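Local atomic coordinates of microbial serine proteinases; subtilisin (Bacillus subtilis, PDB entry 2GKO), a protein that hydrolyses peptide bonds as a serine endopeptidase of the subtilisin family, from a cold-adapted source, with calcium ions bound to its fold. Residues Ala1-Pro7 / Ser87-Gly91; Ser23-Ile28 / Ala260-Ala264; Leu98-Lys102 / His121-Gln125. One frame throughout, in Å; residues are numbered along the deposited sequence.

Interaction 1 of 3, residues Ala1-Pro7 / Ser87-Gly91; sequences AASQSTP and SGVYG
Ser5 and Tyr90 make the firm bond of this contact. The Tyr90 N-H reaches Ser5 O at 2.9 Å, and the same oxygen also lies at the edge of the Tyr90 ring, near CD1. At the chain start Ala2 N gives a second, weak bond to Ser87 O at 3.3 Å, while the Ala2 methyl sits 3.6 Å from Val89 N.

Between these two bonds, water does the joining. With Ser5 OG set beside its own backbone N (chi1 -61°), the hydroxyl handles two waters: it donates to one at 2.6 Å, which in turn donates a hydrogen bond to Gly88 O, and it accepts from the other, which also donates to Ser87 O. Ser87 O is therefore held twice, by Ala2 N and by water, and Gly88 O is reached by the first water. Val89 N is taken by the carboxylate of Asp43, and Thr6 OG1 by Leu19 O. Gln4 O is the exception: it is buried with no polar partner, and Val89 CG2 lies 3.7 Å from it. That same CG2, anti to the Val89 backbone N, packs on Pro7 CD at 3.6 Å, the two side chains crossing at about a right angle.

The N-terminal arm thus lies along the loop between helix 71-80 and strand 97-102. Pro7, the N-cap residue, ends it at the start of helix 8-14, and Tyr234 and Tyr242 of the two-stranded sheet 233-236/242-245 pack against Ala2.

Interaction 2 of 3, residues Ser23-Ile28 / Ala260-Ala264; sequences SGGAGI and AKIWA
Ser23 O receives the ammonium group of Lys261 at 2.8 Å, NZ standing above the carbonyl plane, 57° out of it. The extended lysine chain bends only at its last torsion (chi4 68°), and NZ has a weak further bond to Tyr14 OH. With an alanine in this lysine's place, Ser23 O is likely to lose its charged donor and the loop its tie to the helix.

Gly24 has a positive phi (98°), with Lys261 NZ and the carbonyl O of Ser23 both crowding the place of a CB. Gly25 follows with its CA 3.6 Å from Ala260 O, and a water accepts from Gly25 N and donates to Lys261 O. Gly25 also opens a type II turn, closed by Ile28 N to Gly25 O at 3.1 Å. Ala26 O rests 3.3 Å from the Ala264 methyl, and a second water links it to Ala264 O.

Ile28 drops its branches onto the helix: CG2 meets Ala260 CB at 3.8 Å, CG1 comes 3.5 Å from Ala260 O, and CD1 touches Trp263 CB at 3.7 Å.

This glycine-rich turn leads into strand 29-34, and its partner is helix 248-265, whose early Ser249 contacts the bound phenylmethanesulfonate, consistent with the nucleophile helix of subtilases.

Interaction 3 of 3, residues Leu98-Lys102 / His121-Gln125; sequences LWAYK and HAGDQ
The backbone bond from Gln125 N to His121 O, 2.8 Å, sets these residues one helical turn apart, and the Tyr101 hydroxyl end meets both. Tyr101 OH lies 3.4 Å from His121 CD2 and 3.7 Å from Gln125 CG. The Tyr101 and His121 rings meet obliquely, their planes 37° apart, and Gln125 CG sits over a face of the imidazole, offset toward its rim. His121 NE2 has its polar partner in Lys52.

On the helix side of Tyr101, the Ala122 methyl packs on CE2 at 4.0 Å. Trp99, two residues earlier on the same side of the strand, brings CZ3 to 3.5 Å from Gln125 CB. CG anti to the carbonyl carbon (chi1 -66°) turns CZ3 and CH2 to that methylene, and Ala122 O lies at the indole edge, while NE1 bonds Glu49, a ligand of calcium along with Asn29 and Asp97.

Mainly the strand's long aromatic side chains bridge the gap, since the axes stay 11.7 Å apart, nearly antiparallel at 150°. This is the strand-helix packing of a beta-alpha-beta crossover: helix 112-129 links strand 97-102 to the parallel strand 133-137, with strand 29-34 between them, in the subtilase fold.

How the interactions relate
Interactions 2 and 3 are connected through strands 29-34 and 97-102, which pair in parallel. Asn29, just after 23-28, and Asp97, just before 98-102, bind one calcium ion with Glu49; a bound calcium lies about 8 Å from the Ile28 side chain and about 4 Å from that of Trp99. The centres of interactions 2 and 3 are about 17 Å apart. The centre of interaction 1 is about 20 Å from that of interaction 2 and 26 Å from that of interaction 3, with nearest atoms about 5 and 11 Å apart. The inhibitor-derived ligand touches His71 and Ser249: 260-264 lies on the helix of Ser249, and 87-91 on the loop after that of His71, probably the two catalytic helices.

Interaction 1 of 3, residues Ala1-Pro7 / Ser87-Gly91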
ATOM      1  N   ALA A   1     -13.517   2.397 -21.434  1.00 33.92           N
ATOM      2  CA  ALA A   1     -13.246   3.344 -20.311  1.00 33.36           C
ATOM      3  C   ALA A   1     -13.616   2.711 -18.969  1.00 32.42           C
ATOM      4  O   ALA A   1     -14.147   1.595 -18.926  1.00 32.84           O
ATOM      5  CB  ALA A   1     -14.025   4.645 -20.515  1.00 33.58           C
ATOM      6  N   ALA A   2     -13.336   3.432 -17.884  1.00 31.05           N
ATOM      7  CA  ALA A   2     -13.712   2.985 -16.537  1.00 30.01           C
ATOM      8  C   ALA A   2     -15.190   3.245 -16.321  1.00 29.20           C
ATOM      9  O   ALA A   2     -15.762   4.133 -16.948  1.00 29.41           O
ATOM     10  CB  ALA A   2     -12.888   3.711 -15.475  1.00 29.54           C
ATOM     11  N   SER A   3     -15.809   2.461 -15.451  1.00 27.95           N
ATOM     12  CA  SER A   3     -17.189   2.714 -15.028  1.00 27.01           C
ATOM     13  C   SER A   3     -17.227   3.532 -13.731  1.00 25.99           C
ATOM     14  O   SER A   3     -18.305   3.905 -13.260  1.00 26.24           O
ATOM     15  CB  SER A   3     -17.953   1.393 -14.855  1.00 26.99           C
ATOM     16  OG  SER A   3     -17.331   0.540 -13.905  1.00 26.69           O
ATOM     17  N   GLN A   4     -16.053   3.774 -13.143  1.00 24.59           N
ATOM     18  CA  GLN A   4     -15.900   4.656 -11.989  1.00 22.99           C
ATOM     19  C   GLN A   4     -14.668   5.528 -12.158  1.00 22.31           C
ATOM     20  O   GLN A   4     -13.636   5.075 -12.644  1.00 22.46           O
ATOM     21  CB  GLN A   4     -15.791   3.856 -10.680  1.00 22.88           C
ATOM     22  CG  GLN A   4     -16.810   2.735 -10.556  1.00 22.47           C
ATOM     23  CD  GLN A   4     -16.777   2.032  -9.205  1.00 20.10           C
ATOM     24  OE1 GLN A   4     -17.138   0.845  -9.104  1.00 21.91           O
ATOM     25  NE2 GLN A   4     -16.398   2.762  -8.169  1.00 18.94           N
ATOM     26  N   SER A   5     -14.787   6.794 -11.795  1.00 20.63           N
ATOM     27  CA  SER A   5     -13.655   7.714 -11.790  1.00 19.54           C
ATOM     28  C   SER A   5     -12.966   7.668 -10.435  1.00 17.81           C
ATOM     29  O   SER A   5     -11.752   7.542 -10.357  1.00 16.71           O
ATOM     30  CB  SER A   5     -14.119   9.145 -12.085  1.00 19.65           C
ATOM     31  OG  SER A   5     -14.728   9.208 -13.374  1.00 22.61           O
ATOM     32  N   THR A   6     -13.758   7.782  -9.369  1.00 16.52           N
ATOM     33  CA  THR A   6     -13.269   7.803  -7.999  1.00 16.10           C
ATOM     34  C   THR A   6     -14.066   6.790  -7.200  1.00 15.30           C
ATOM     35  O   THR A   6     -15.165   7.050  -6.717  1.00 14.41           O
ATOM     36  CB  THR A   6     -13.373   9.193  -7.400  1.00 16.60           C
ATOM     37  OG1 THR A   6     -14.715   9.683  -7.574  1.00 17.39           O
ATOM     38  CG2 THR A   6     -12.483  10.152  -8.195  1.00 17.21           C
ATOM     39  N   PRO A   7     -13.529   5.582  -7.121  1.00 13.77           N
ATOM     40  CA  PRO A   7     -14.093   4.539  -6.270  1.00 13.05           C
ATOM     41  C   PRO A   7     -14.316   4.944  -4.821  1.00 11.67           C
ATOM     42  O   PRO A   7     -13.724   5.903  -4.321  1.00 11.21           O
ATOM     43  CB  PRO A   7     -13.015   3.461  -6.352  1.00 12.40           C
ATOM     44  CG  PRO A   7     -12.488   3.612  -7.730  1.00 12.74           C
ATOM     45  CD  PRO A   7     -12.378   5.083  -7.899  1.00 13.29           C
ATOM     46  N   SER A  87     -11.432   9.748 -18.727  1.00 19.55           N
ATOM     47  CA  SER A  87     -12.526   8.794 -18.510  1.00 19.41           C
ATOM     48  C   SER A  87     -12.153   7.561 -17.685  1.00 18.18           C
ATOM     49  O   SER A  87     -12.990   6.698 -17.450  1.00 18.73           O
ATOM     50  CB  SER A  87     -13.039   8.303 -19.865  1.00 20.25           C
ATOM     51  OG  SER A  87     -13.585   9.402 -20.572  1.00 24.67           O
ATOM     52  N   GLY A  88     -10.894   7.458 -17.283  1.00 16.46           N
ATOM     53  CA  GLY A  88     -10.460   6.307 -16.512  1.00 15.32           C
ATOM     54  C   GLY A  88     -10.568   6.479 -15.013  1.00 14.13           C
ATOM     55  O   GLY A  88     -11.144   7.445 -14.497  1.00 14.53           O
ATOM     56  N   VAL A  89      -9.999   5.509 -14.293  1.00 12.47           N
ATOM     57  CA  VAL A  89      -9.990   5.517 -12.847  1.00 11.59           C
ATOM     58  C   VAL A  89      -8.808   6.315 -12.280  1.00 10.86           C
ATOM     59  O   VAL A  89      -7.751   6.392 -12.903  1.00 10.34           O
ATOM     60  CB  VAL A  89     -10.014   4.048 -12.286  1.00 11.37           C
ATOM     61  CG1 VAL A  89      -8.631   3.395 -12.339  1.00 11.50           C
ATOM     62  CG2 VAL A  89     -10.583   4.017 -10.873  1.00 12.33           C
ATOM     63  N   TYR A  90      -9.022   6.909 -11.115  1.00 10.80           N
ATOM     64  CA  TYR A  90      -8.056   7.705 -10.394  1.00 11.60           C
ATOM     65  C   TYR A  90      -7.659   6.969  -9.121  1.00 11.16           C
ATOM     66  O   TYR A  90      -8.509   6.396  -8.429  1.00 11.09           O
ATOM     67  CB  TYR A  90      -8.653   9.057 -10.002  1.00 11.63           C
ATOM     68  CG  TYR A  90      -8.763  10.035 -11.141  1.00 13.17           C
ATOM     69  CD1 TYR A  90      -9.927  10.102 -11.902  1.00 15.31           C
ATOM     70  CD2 TYR A  90      -7.724  10.887 -11.445  1.00 13.62           C
ATOM     71  CE1 TYR A  90     -10.033  11.025 -12.962  1.00 14.87           C
ATOM     72  CE2 TYR A  90      -7.818  11.800 -12.497  1.00 14.82           C
ATOM     73  CZ  TYR A  90      -8.965  11.860 -13.238  1.00 16.93           C
ATOM     74  OH  TYR A  90      -9.013  12.793 -14.268  1.00 19.23           O
ATOM     75  N   GLY A  91      -6.365   6.990  -8.831  1.00 11.18           N
ATOM     76  CA  GLY A  91      -5.843   6.567  -7.554  1.00 10.76           C
ATOM     77  C   GLY A  91      -5.487   7.758  -6.696  1.00 10.92           C
ATOM     78  O   GLY A  91      -5.722   8.928  -7.037  1.00 11.32           O
TER
HETATM   79  O   HOH W   1     -12.755   9.421 -15.111  1.00 21.93           O
HETATM   80  O   HOH W   2     -15.493   7.705 -16.026  1.00 47.42           O

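Interaction 2 of 3, residues Ser23-Ile28 / Ala260-Ala264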
ATOM      1  N   SER A  23      -5.265  14.248  -7.188  1.00 14.14           N
ATOM      2  CA  SER A  23      -4.075  15.030  -7.459  1.00 14.32           C
ATOM      3  C   SER A  23      -2.932  14.666  -6.529  1.00 14.65           C
ATOM      4  O   SER A  23      -3.128  14.061  -5.464  1.00 13.44           O
ATOM      5  CB  SER A  23      -4.387  16.532  -7.297  1.00 14.39           C
ATOM      6  OG  SER A  23      -4.650  16.851  -5.939  1.00 15.69           O
ATOM      7  N   GLY A  24      -1.726  15.063  -6.931  1.00 14.31           N
ATOM      8  CA  GLY A  24      -0.595  15.058  -6.030  1.00 14.17           C
ATOM      9  C   GLY A  24       0.318  13.843  -6.166  1.00 13.44           C
ATOM     10  O   GLY A  24       0.022  12.907  -6.901  1.00 13.62           O
ATOM     11  N   GLY A  25       1.433  13.895  -5.458  1.00 14.09           N
ATOM     12  CA  GLY A  25       2.433  12.838  -5.477  1.00 13.75           C
ATOM     13  C   GLY A  25       3.627  13.110  -6.368  1.00 14.31           C
ATOM     14  O   GLY A  25       4.494  12.254  -6.502  1.00 14.31           O
ATOM     15  N   ALA A  26       3.683  14.296  -6.985  1.00 14.85           N
ATOM     16  CA  ALA A  26       4.736  14.595  -7.944  1.00 15.30           C
ATOM     17  C   ALA A  26       6.121  14.378  -7.357  1.00 15.27           C
ATOM     18  O   ALA A  26       6.424  14.820  -6.257  1.00 15.45           O
ATOM     19  CB  ALA A  26       4.603  16.020  -8.462  1.00 16.01           C
ATOM     20  N   GLY A  27       6.960  13.683  -8.109  1.00 14.95           N
ATOM     21  CA  GLY A  27       8.335  13.456  -7.717  1.00 14.71           C
ATOM     22  C   GLY A  27       8.578  12.254  -6.831  1.00 13.44           C
ATOM     23  O   GLY A  27       9.722  11.840  -6.708  1.00 12.99           O
ATOM     24  N   ILE A  28       7.520  11.684  -6.253  1.00 12.61           N
ATOM     25  CA  ILE A  28       7.678  10.569  -5.340  1.00 12.18           C
ATOM     26  C   ILE A  28       7.467   9.291  -6.095  1.00 11.58           C
ATOM     27  O   ILE A  28       6.549   9.180  -6.905  1.00 12.44           O
ATOM     28  CB  ILE A  28       6.695  10.662  -4.168  1.00 12.16           C
ATOM     29  CG1 ILE A  28       6.775  12.043  -3.495  1.00 14.01           C
ATOM     30  CG2 ILE A  28       6.971   9.538  -3.171  1.00 13.23           C
ATOM     31  CD1 ILE A  28       8.125  12.412  -2.949  1.00 14.68           C
ATOM     32  N   ALA A 260       2.725   9.172  -0.540  1.00 11.97           N
ATOM     33  CA  ALA A 260       3.364   9.870  -1.661  1.00 12.20           C
ATOM     34  C   ALA A 260       2.819  11.281  -1.849  1.00 12.31           C
ATOM     35  O   ALA A 260       3.576  12.214  -2.109  1.00 12.41           O
ATOM     36  CB  ALA A 260       3.208   9.076  -2.932  1.00 11.93           C
ATOM     37  N   LYS A 261       1.512  11.424  -1.703  1.00 13.19           N
ATOM     38  CA  LYS A 261       0.840  12.718  -1.771  1.00 13.63           C
ATOM     39  C   LYS A 261       1.373  13.646  -0.671  1.00 14.42           C
ATOM     40  O   LYS A 261       1.630  14.850  -0.916  1.00 15.91           O
ATOM     41  CB  LYS A 261      -0.671  12.500  -1.616  1.00 13.56           C
ATOM     42  CG  LYS A 261      -1.534  13.707  -1.891  1.00 14.51           C
ATOM     43  CD  LYS A 261      -3.010  13.333  -1.908  1.00 15.17           C
ATOM     44  CE  LYS A 261      -3.907  14.579  -1.889  1.00 16.13           C
ATOM     45  NZ  LYS A 261      -3.816  15.372  -3.134  1.00 15.44           N
ATOM     46  N   ILE A 262       1.535  13.106   0.538  1.00 13.74           N
ATOM     47  CA  ILE A 262       2.098  13.859   1.646  1.00 14.39           C
ATOM     48  C   ILE A 262       3.553  14.229   1.350  1.00 14.64           C
ATOM     49  O   ILE A 262       3.956  15.390   1.473  1.00 14.65           O
ATOM     50  CB  ILE A 262       1.995  13.036   2.958  1.00 14.07           C
ATOM     51  CG1 ILE A 262       0.536  12.910   3.384  1.00 14.62           C
ATOM     52  CG2 ILE A 262       2.814  13.654   4.085  1.00 15.31           C
ATOM     53  CD1 ILE A 262       0.309  11.855   4.453  1.00 14.78           C
ATOM     54  N   TRP A 263       4.341  13.244   0.918  1.00 14.38           N
ATOM     55  CA  TRP A 263       5.772  13.431   0.729  1.00 14.94           C
ATOM     56  C   TRP A 263       6.069  14.494  -0.323  1.00 15.20           C
ATOM     57  O   TRP A 263       7.023  15.252  -0.172  1.00 16.02           O
ATOM     58  CB  TRP A 263       6.462  12.104   0.355  1.00 14.79           C
ATOM     59  CG  TRP A 263       7.842  11.938   0.912  1.00 14.80           C
ATOM     60  CD1 TRP A 263       8.684  12.921   1.388  1.00 14.65           C
ATOM     61  CD2 TRP A 263       8.546  10.703   1.085  1.00 13.77           C
ATOM     62  NE1 TRP A 263       9.842  12.362   1.857  1.00 15.18           N
ATOM     63  CE2 TRP A 263       9.784  10.997   1.688  1.00 14.38           C
ATOM     64  CE3 TRP A 263       8.237   9.365   0.817  1.00 12.69           C
ATOM     65  CZ2 TRP A 263      10.715  10.007   1.999  1.00 15.66           C
ATOM     66  CZ3 TRP A 263       9.149   8.393   1.130  1.00 14.71           C
ATOM     67  CH2 TRP A 263      10.375   8.712   1.702  1.00 14.26           C
ATOM     68  N   ALA A 264       5.250  14.542  -1.371  1.00 15.85           N
ATOM     69  CA  ALA A 264       5.462  15.436  -2.506  1.00 16.76           C
ATOM     70  C   ALA A 264       5.353  16.893  -2.077  1.00 17.68           C
ATOM     71  O   ALA A 264       5.962  17.777  -2.683  1.00 18.05           O
ATOM     72  CB  ALA A 264       4.472  15.136  -3.589  1.00 16.72           C
TER
HETATM   73  O   HOH W   3       1.086  15.946  -3.366  1.00 12.68           O
HETATM   74  O   HOH W   4       6.890  17.673  -5.271  1.00 42.29           O

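Interaction 3 of 3, residues Leu98-Lys102 / His121-Gln125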
ATOM      1  N   LEU A  98       5.519   5.442 -10.951  1.00 10.17           N
ATOM      2  CA  LEU A  98       5.393   4.016 -10.659  1.00  9.44           C
ATOM      3  C   LEU A  98       6.683   3.270 -10.968  1.00  9.70           C
ATOM      4  O   LEU A  98       7.205   3.356 -12.077  1.00  8.69           O
ATOM      5  CB  LEU A  98       4.255   3.394 -11.485  1.00  9.69           C
ATOM      6  CG  LEU A  98       4.058   1.887 -11.395  1.00  9.61           C
ATOM      7  CD1 LEU A  98       3.765   1.468  -9.939  1.00  9.48           C
ATOM      8  CD2 LEU A  98       2.972   1.484 -12.349  1.00 11.25           C
ATOM      9  N   TRP A  99       7.179   2.532  -9.974  1.00  9.53           N
ATOM     10  CA  TRP A  99       8.246   1.547 -10.162  1.00  9.89           C
ATOM     11  C   TRP A  99       7.597   0.191  -9.974  1.00  9.84           C
ATOM     12  O   TRP A  99       7.272  -0.203  -8.851  1.00  9.77           O
ATOM     13  CB  TRP A  99       9.369   1.708  -9.140  1.00  9.88           C
ATOM     14  CG  TRP A  99      10.134   2.960  -9.248  1.00  9.95           C
ATOM     15  CD1 TRP A  99       9.873   4.039 -10.067  1.00 10.97           C
ATOM     16  CD2 TRP A  99      11.284   3.315  -8.489  1.00  9.91           C
ATOM     17  NE1 TRP A  99      10.810   5.022  -9.870  1.00  9.95           N
ATOM     18  CE2 TRP A  99      11.684   4.613  -8.896  1.00 11.23           C
ATOM     19  CE3 TRP A  99      12.029   2.663  -7.498  1.00  9.30           C
ATOM     20  CZ2 TRP A  99      12.799   5.265  -8.343  1.00 11.99           C
ATOM     21  CZ3 TRP A  99      13.130   3.311  -6.955  1.00 10.67           C
ATOM     22  CH2 TRP A  99      13.511   4.584  -7.389  1.00 11.34           C
ATOM     23  N   ALA A 100       7.349  -0.482 -11.089  1.00  9.56           N
ATOM     24  CA  ALA A 100       6.651  -1.758 -11.113  1.00  9.52           C
ATOM     25  C   ALA A 100       7.730  -2.825 -11.001  1.00  9.85           C
ATOM     26  O   ALA A 100       8.465  -3.070 -11.966  1.00  9.61           O
ATOM     27  CB  ALA A 100       5.835  -1.910 -12.410  1.00 10.11           C
ATOM     28  N   TYR A 101       7.852  -3.420  -9.810  1.00  8.63           N
ATOM     29  CA  TYR A 101       8.849  -4.465  -9.537  1.00  9.10           C
ATOM     30  C   TYR A 101       8.116  -5.803  -9.376  1.00  9.65           C
ATOM     31  O   TYR A 101       7.363  -5.998  -8.407  1.00  9.20           O
ATOM     32  CB  TYR A 101       9.621  -4.133  -8.261  1.00  9.21           C
ATOM     33  CG  TYR A 101      10.678  -3.054  -8.377  1.00  8.61           C
ATOM     34  CD1 TYR A 101      10.790  -2.230  -9.508  1.00  9.18           C
ATOM     35  CD2 TYR A 101      11.575  -2.839  -7.318  1.00  8.62           C
ATOM     36  CE1 TYR A 101      11.772  -1.207  -9.578  1.00  9.12           C
ATOM     37  CE2 TYR A 101      12.561  -1.866  -7.382  1.00  9.88           C
ATOM     38  CZ  TYR A 101      12.663  -1.043  -8.512  1.00 10.77           C
ATOM     39  OH  TYR A 101      13.636  -0.074  -8.518  1.00 11.45           O
ATOM     40  N   LYS A 102       8.315  -6.728 -10.318  1.00  9.02           N
ATOM     41  CA  LYS A 102       7.643  -8.026 -10.265  1.00  9.06           C
ATOM     42  C   LYS A 102       8.458  -8.919  -9.332  1.00  9.98           C
ATOM     43  O   LYS A 102       9.611  -9.209  -9.615  1.00 10.77           O
ATOM     44  CB  LYS A 102       7.473  -8.641 -11.651  1.00  8.24           C
ATOM     45  CG  LYS A 102       6.710  -9.945 -11.677  1.00  8.67           C
ATOM     46  CD  LYS A 102       6.448 -10.386 -13.100  1.00 10.61           C
ATOM     47  CE  LYS A 102       5.635 -11.652 -13.119  1.00 11.82           C
ATOM     48  NZ  LYS A 102       5.299 -12.119 -14.512  1.00 12.38           N
ATOM     49  N   HIS A 121      16.966  -3.437  -3.902  1.00 11.93           N
ATOM     50  CA  HIS A 121      17.163  -2.663  -5.119  1.00 12.08           C
ATOM     51  C   HIS A 121      16.467  -1.304  -5.050  1.00 12.09           C
ATOM     52  O   HIS A 121      17.031  -0.289  -5.448  1.00 12.25           O
ATOM     53  CB  HIS A 121      16.729  -3.442  -6.358  1.00 12.34           C
ATOM     54  CG  HIS A 121      17.041  -2.731  -7.639  1.00 14.26           C
ATOM     55  ND1 HIS A 121      18.334  -2.414  -8.016  1.00 16.61           N
ATOM     56  CD2 HIS A 121      16.233  -2.200  -8.589  1.00 13.76           C
ATOM     57  CE1 HIS A 121      18.304  -1.762  -9.168  1.00 17.20           C
ATOM     58  NE2 HIS A 121      17.044  -1.622  -9.535  1.00 15.24           N
ATOM     59  N   ALA A 122      15.260  -1.275  -4.497  1.00 11.52           N
ATOM     60  CA  ALA A 122      14.524  -0.039  -4.335  1.00 12.11           C
ATOM     61  C   ALA A 122      15.312   0.911  -3.437  1.00 12.23           C
ATOM     62  O   ALA A 122      15.422   2.085  -3.719  1.00 12.51           O
ATOM     63  CB  ALA A 122      13.147  -0.309  -3.751  1.00 12.30           C
ATOM     64  N   GLY A 123      15.866   0.387  -2.344  1.00 12.96           N
ATOM     65  CA  GLY A 123      16.714   1.188  -1.467  1.00 13.37           C
ATOM     66  C   GLY A 123      17.956   1.703  -2.179  1.00 13.18           C
ATOM     67  O   GLY A 123      18.318   2.871  -2.006  1.00 13.27           O
ATOM     68  N   ASP A 124      18.582   0.856  -2.983  1.00 13.95           N
ATOM     69  CA  ASP A 124      19.796   1.223  -3.710  1.00 13.68           C
ATOM     70  C   ASP A 124      19.495   2.303  -4.737  1.00 14.37           C
ATOM     71  O   ASP A 124      20.320   3.200  -4.964  1.00 14.96           O
ATOM     72  CB  ASP A 124      20.421   0.001  -4.377  1.00 13.88           C
ATOM     73  CG  ASP A 124      21.048  -0.941  -3.377  1.00 14.68           C
ATOM     74  OD1 ASP A 124      21.226  -2.114  -3.726  1.00 19.24           O
ATOM     75  OD2 ASP A 124      21.385  -0.578  -2.230  1.00 16.32           O
ATOM     76  N   GLN A 125      18.310   2.234  -5.328  1.00 13.61           N
ATOM     77  CA  GLN A 125      17.859   3.233  -6.300  1.00 13.43           C
ATOM     78  C   GLN A 125      17.537   4.553  -5.615  1.00 13.80           C
ATOM     79  O   GLN A 125      17.827   5.627  -6.149  1.00 13.66           O
ATOM     80  CB  GLN A 125      16.627   2.712  -7.068  1.00 13.43           C
ATOM     81  CG  GLN A 125      16.930   1.626  -8.059  1.00 13.67           C
ATOM     82  CD  GLN A 125      17.647   2.143  -9.277  1.00 13.96           C
ATOM     83  OE1 GLN A 125      17.043   2.827 -10.079  1.00 14.44           O
ATOM     84  NE2 GLN A 125      18.949   1.861  -9.399  1.00 16.26           N
TER